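Local coordinates for BLUF domain-containing protein (Acinetobacter baumannii, PDB 6W6Z), which probably works as a blue-light photoreceptor of the BLUF family, sensing light through a bound flavin, at residues L5-Q10 and Q71-I76. Numbering follows the deposited sequence.
Sequences LCYASQ and QRHYNI. With FMN (flavin mononucleotide), chain B.
S9 and H73 meet at the dimethylbenzene end of the flavin, where strand 2-11 pairs with the edge strand 73-83 of the BLUF sheet; this strand pair supplies the pocket wall against the methyl-bearing end, and helices 18-36 and 57-67 supply others, as is usual for the fold. OG of S9 and ND1 of H73 lie 2.9 Å apart in a hydrogen bond near the plane of the imidazole. At chi1 68°, the serine hydroxyl sits between its own backbone N and carbonyl carbon, which carries it to that ring edge. Both faces of the imidazole are covered: the flavin methyl C8M stands 3.7 Å above the plane over the centre of one, and CD1 of I76 lies over the centre of the opposite face. Y7 approaches H73 from the other strand, its OH 3.7 Å from H73 CE1 and 3.6 Å from the flavin methyl C7M. The same hydroxyl is hydrogen-bonded to OE1 of Q51, whose NE2 binds the flavin. Farther along, at the ribityl chain, R72 directs NH2 in the guanidinium plane to O3' at 3.0 Å; this nitrogen also forms salt bridges with D70 and E28.

Behind S9 and H73, the backbones are joined at Q10 and Y74, an antiparallel hydrogen-bonded pair, N of each donating to O of the other, before the chain turns a corner at N75. Beyond it, A8 O receives a CA-H...O contact from I76, whose CG2 packs obliquely against the Y7 ring. NE2 of H73 donates to the carbonyl oxygen of I67 in helix 57-67, so both imidazole nitrogens are engaged. Q10 and Y74 share E13, whose OE2 is hydrogen-bonded to Q10 NE2 and OE1 to Y74 OH; on their common face Q10 CB lies over the tyrosine ring in a CH-pi contact, 4.0 Å from its centroid.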
ATOM      1  N   LEU A   5       4.788  -4.495  -7.989  1.00 21.10           N
ATOM      2  CA  LEU A   5       4.228  -3.260  -8.604  1.00 21.03           C
ATOM      3  C   LEU A   5       4.047  -2.260  -7.476  1.00 19.80           C
ATOM      4  O   LEU A   5       3.418  -2.622  -6.457  1.00 19.17           O
ATOM      5  CB  LEU A   5       2.896  -3.560  -9.303  1.00 23.05           C
ATOM      6  CG  LEU A   5       2.274  -2.384 -10.071  1.00 21.45           C
ATOM      7  CD1 LEU A   5       1.450  -2.877 -11.263  1.00 23.89           C
ATOM      8  CD2 LEU A   5       1.443  -1.481  -9.168  1.00 21.44           C
ATOM      9  N   CYS A   6       4.538  -1.041  -7.665  1.00 20.12           N
ATOM     10  CA  CYS A   6       4.483   0.025  -6.638  1.00 19.55           C
ATOM     11  C   CYS A   6       3.788   1.231  -7.252  1.00 19.74           C
ATOM     12  O   CYS A   6       4.088   1.577  -8.416  1.00 18.40           O
ATOM     13  CB  CYS A   6       5.866   0.432  -6.115  1.00 22.00           C
ATOM     14  SG  CYS A   6       6.799  -0.940  -5.368  1.00 25.30           S
ATOM     15  N   TYR A   7       2.952   1.890  -6.472  1.00 17.60           N
ATOM     16  CA  TYR A   7       2.319   3.149  -6.887  1.00 17.50           C
ATOM     17  C   TYR A   7       2.062   3.988  -5.654  1.00 19.07           C
ATOM     18  O   TYR A   7       2.034   3.514  -4.505  1.00 15.93           O
ATOM     19  CB  TYR A   7       1.057   2.870  -7.716  1.00 17.47           C
ATOM     20  CG  TYR A   7      -0.096   2.464  -6.842  1.00 17.51           C
ATOM     21  CD1 TYR A   7      -0.901   3.426  -6.248  1.00 16.61           C
ATOM     22  CD2 TYR A   7      -0.307   1.131  -6.516  1.00 18.11           C
ATOM     23  CE1 TYR A   7      -1.919   3.062  -5.377  1.00 17.97           C
ATOM     24  CE2 TYR A   7      -1.344   0.759  -5.667  1.00 19.12           C
ATOM     25  CZ  TYR A   7      -2.139   1.732  -5.083  1.00 18.02           C
ATOM     26  OH  TYR A   7      -3.110   1.377  -4.197  1.00 20.27           O
ATOM     27  N   ALA A   8       1.846   5.271  -5.901  1.00 19.35           N
ATOM     28  CA  ALA A   8       1.406   6.173  -4.840  1.00 18.94           C
ATOM     29  C   ALA A   8       0.142   6.886  -5.338  1.00 17.30           C
ATOM     30  O   ALA A   8      -0.121   6.929  -6.579  1.00 16.93           O
ATOM     31  CB  ALA A   8       2.529   7.111  -4.436  1.00 21.11           C
ATOM     32  N   SER A   9      -0.681   7.338  -4.408  1.00 17.14           N
ATOM     33  CA  SER A   9      -1.999   7.960  -4.724  1.00 19.41           C
ATOM     34  C   SER A   9      -2.343   8.999  -3.658  1.00 18.60           C
ATOM     35  O   SER A   9      -1.757   8.973  -2.566  1.00 18.22           O
ATOM     36  CB  SER A   9      -3.106   6.931  -4.814  1.00 18.63           C
ATOM     37  OG  SER A   9      -3.358   6.374  -3.532  1.00 16.73           O
ATOM     38  N   GLN A  10      -3.260   9.894  -3.997  1.00 18.58           N
ATOM     39  CA  GLN A  10      -3.828  10.872  -3.036  1.00 20.41           C
ATOM     40  C   GLN A  10      -5.111  10.281  -2.452  1.00 19.74           C
ATOM     41  O   GLN A  10      -5.979   9.731  -3.194  1.00 17.18           O
ATOM     42  CB  GLN A  10      -4.075  12.205  -3.738  1.00 20.95           C
ATOM     43  CG  GLN A  10      -4.409  13.314  -2.755  1.00 24.18           C
ATOM     44  CD  GLN A  10      -3.220  13.780  -1.943  1.00 29.40           C
ATOM     45  OE1 GLN A  10      -2.082  13.462  -2.246  1.00 35.30           O
ATOM     46  NE2 GLN A  10      -3.469  14.574  -0.915  1.00 29.28           N
ATOM     47  N   GLN A  71     -12.984   4.569  -5.629  1.00 19.60           N
ATOM     48  CA  GLN A  71     -13.492   5.922  -5.221  1.00 22.49           C
ATOM     49  C   GLN A  71     -12.636   6.561  -4.102  1.00 20.25           C
ATOM     50  O   GLN A  71     -12.654   7.834  -3.922  1.00 20.45           O
ATOM     51  CB  GLN A  71     -14.927   5.756  -4.717  1.00 25.03           C
ATOM     52  CG  GLN A  71     -15.612   7.071  -4.367  1.00 29.98           C
ATOM     53  CD  GLN A  71     -15.434   7.515  -2.935  1.00 30.65           C
ATOM     54  OE1 GLN A  71     -15.180   6.714  -2.039  1.00 27.97           O
ATOM     55  NE2 GLN A  71     -15.603   8.813  -2.714  1.00 26.18           N
ATOM     56  N   ARG A  72     -11.927   5.746  -3.335  1.00 19.69           N
ATOM     57  CA  ARG A  72     -11.278   6.184  -2.048  1.00 18.25           C
ATOM     58  C   ARG A  72      -9.928   6.869  -2.281  1.00 18.89           C
ATOM     59  O   ARG A  72      -9.327   7.471  -1.311  1.00 20.04           O
ATOM     60  CB  ARG A  72     -11.211   4.982  -1.110  1.00 18.68           C
ATOM     61  CG  ARG A  72     -12.589   4.611  -0.589  1.00 19.62           C
ATOM     62  CD  ARG A  72     -12.694   3.278   0.080  1.00 21.22           C
ATOM     63  NE  ARG A  72     -12.476   2.172  -0.833  1.00 20.48           N
ATOM     64  CZ  ARG A  72     -12.608   0.913  -0.469  1.00 22.61           C
ATOM     65  NH1 ARG A  72     -12.999   0.636   0.768  1.00 24.21           N
ATOM     66  NH2 ARG A  72     -12.370  -0.066  -1.323  1.00 22.75           N
ATOM     67  N   HIS A  73      -9.410   6.850  -3.497  1.00 18.39           N
ATOM     68  CA  HIS A  73      -8.165   7.572  -3.846  1.00 19.37           C
ATOM     69  C   HIS A  73      -8.229   8.023  -5.311  1.00 21.49           C
ATOM     70  O   HIS A  73      -9.212   7.621  -5.999  1.00 20.11           O
ATOM     71  CB  HIS A  73      -6.933   6.726  -3.507  1.00 17.69           C
ATOM     72  CG  HIS A  73      -6.767   5.518  -4.367  1.00 18.18           C
ATOM     73  ND1 HIS A  73      -5.604   4.808  -4.376  1.00 17.17           N
ATOM     74  CD2 HIS A  73      -7.611   4.887  -5.221  1.00 18.48           C
ATOM     75  CE1 HIS A  73      -5.717   3.793  -5.221  1.00 19.79           C
ATOM     76  NE2 HIS A  73      -6.946   3.797  -5.750  1.00 16.34           N
ATOM     77  N   TYR A  74      -7.298   8.892  -5.701  1.00 20.62           N
ATOM     78  CA  TYR A  74      -7.219   9.523  -7.044  1.00 20.60           C
ATOM     79  C   TYR A  74      -5.788   9.985  -7.290  1.00 21.78           C
ATOM     80  O   TYR A  74      -4.934   9.852  -6.373  1.00 20.39           O
ATOM     81  CB  TYR A  74      -8.211  10.688  -7.170  1.00 19.95           C
ATOM     82  CG  TYR A  74      -7.855  11.887  -6.322  1.00 20.47           C
ATOM     83  CD1 TYR A  74      -8.108  11.935  -4.959  1.00 20.41           C
ATOM     84  CD2 TYR A  74      -7.310  13.008  -6.910  1.00 20.87           C
ATOM     85  CE1 TYR A  74      -7.752  13.040  -4.204  1.00 20.69           C
ATOM     86  CE2 TYR A  74      -6.996  14.130  -6.182  1.00 21.63           C
ATOM     87  CZ  TYR A  74      -7.181  14.139  -4.817  1.00 23.15           C
ATOM     88  OH  TYR A  74      -6.824  15.280  -4.151  1.00 23.06           O
ATOM     89  N   ASN A  75      -5.500  10.486  -8.505  1.00 21.65           N
ATOM     90  CA  ASN A  75      -4.136  10.979  -8.823  1.00 23.65           C
ATOM     91  C   ASN A  75      -3.143   9.813  -8.642  1.00 20.94           C
ATOM     92  O   ASN A  75      -2.119   9.989  -8.002  1.00 20.78           O
ATOM     93  CB  ASN A  75      -3.747  12.142  -7.896  1.00 28.32           C
ATOM     94  CG  ASN A  75      -2.597  12.990  -8.407  1.00 36.65           C
ATOM     95  OD1 ASN A  75      -2.823  13.904  -9.188  1.00 44.00           O
ATOM     96  ND2 ASN A  75      -1.374  12.730  -7.945  1.00 38.95           N
ATOM     97  N   ILE A  76      -3.428   8.657  -9.212  1.00 22.77           N
ATOM     98  CA  ILE A  76      -2.557   7.458  -9.028  1.00 25.12           C
ATOM     99  C   ILE A  76      -1.261   7.734  -9.803  1.00 26.10           C
ATOM    100  O   ILE A  76      -1.347   8.036 -10.985  1.00 26.43           O
ATOM    101  CB  ILE A  76      -3.253   6.141  -9.450  1.00 25.84           C
ATOM    102  CG1 ILE A  76      -4.279   5.607  -8.444  1.00 30.27           C
ATOM    103  CG2 ILE A  76      -2.230   5.039  -9.697  1.00 27.38           C
ATOM    104  CD1 ILE A  76      -5.524   6.418  -8.244  1.00 33.60           C
TER
HETATM  105  N1  FMN B 201      -8.176  -4.621  -3.013  1.00 20.53           N
HETATM  106  C2  FMN B 201      -7.535  -5.802  -2.977  1.00 23.19           C
HETATM  107  O2  FMN B 201      -8.195  -6.839  -3.305  1.00 22.76           O
HETATM  108  N3  FMN B 201      -6.209  -5.889  -2.740  1.00 20.03           N
HETATM  109  C4  FMN B 201      -5.451  -4.821  -2.445  1.00 20.24           C
HETATM  110  O4  FMN B 201      -4.252  -4.899  -2.191  1.00 19.85           O
HETATM  111  C4A FMN B 201      -6.095  -3.514  -2.401  1.00 18.76           C
HETATM  112  N5  FMN B 201      -5.450  -2.406  -2.103  1.00 18.16           N
HETATM  113  C5A FMN B 201      -6.123  -1.229  -2.159  1.00 18.46           C
HETATM  114  C6  FMN B 201      -5.429  -0.084  -1.837  1.00 17.64           C
HETATM  115  C7  FMN B 201      -6.046   1.153  -1.906  1.00 19.16           C
HETATM  116  C7M FMN B 201      -5.238   2.355  -1.527  1.00 18.43           C
HETATM  117  C8  FMN B 201      -7.492   1.267  -2.167  1.00 17.95           C
HETATM  118  C8M FMN B 201      -8.124   2.652  -2.171  1.00 18.66           C
HETATM  119  C9  FMN B 201      -8.183   0.112  -2.494  1.00 18.75           C
HETATM  120  C9A FMN B 201      -7.548  -1.124  -2.455  1.00 19.37           C
HETATM  121  N10 FMN B 201      -8.228  -2.309  -2.712  1.00 19.94           N
HETATM  122  C10 FMN B 201      -7.519  -3.493  -2.716  1.00 19.66           C
HETATM  123  C1' FMN B 201      -9.698  -2.359  -3.012  1.00 23.39           C
HETATM  124  C2' FMN B 201     -10.093  -2.431  -4.470  1.00 25.96           C
HETATM  125  O2' FMN B 201      -9.908  -1.134  -5.058  1.00 24.35           O
HETATM  126  C3' FMN B 201     -11.589  -2.836  -4.534  1.00 34.49           C
HETATM  127  O3' FMN B 201     -12.382  -2.080  -3.612  1.00 31.72           O
HETATM  128  C4' FMN B 201     -11.842  -4.275  -4.132  1.00 40.50           C
HETATM  129  O4' FMN B 201     -11.004  -5.153  -4.919  1.00 44.82           O
HETATM  130  C5' FMN B 201     -13.322  -4.659  -4.384  1.00 52.21           C
HETATM  131  O5' FMN B 201     -13.704  -4.587  -5.775  1.00 56.75           O
HETATM  132  P   FMN B 201     -15.190  -5.028  -6.332  1.00 61.03           P
HETATM  133  O1P FMN B 201     -15.957  -3.719  -6.336  1.00 66.53           O
HETATM  134  O2P FMN B 201     -14.848  -5.596  -7.699  1.00 61.78           O
HETATM  135  O3P FMN B 201     -15.768  -6.039  -5.357  1.00 65.04           O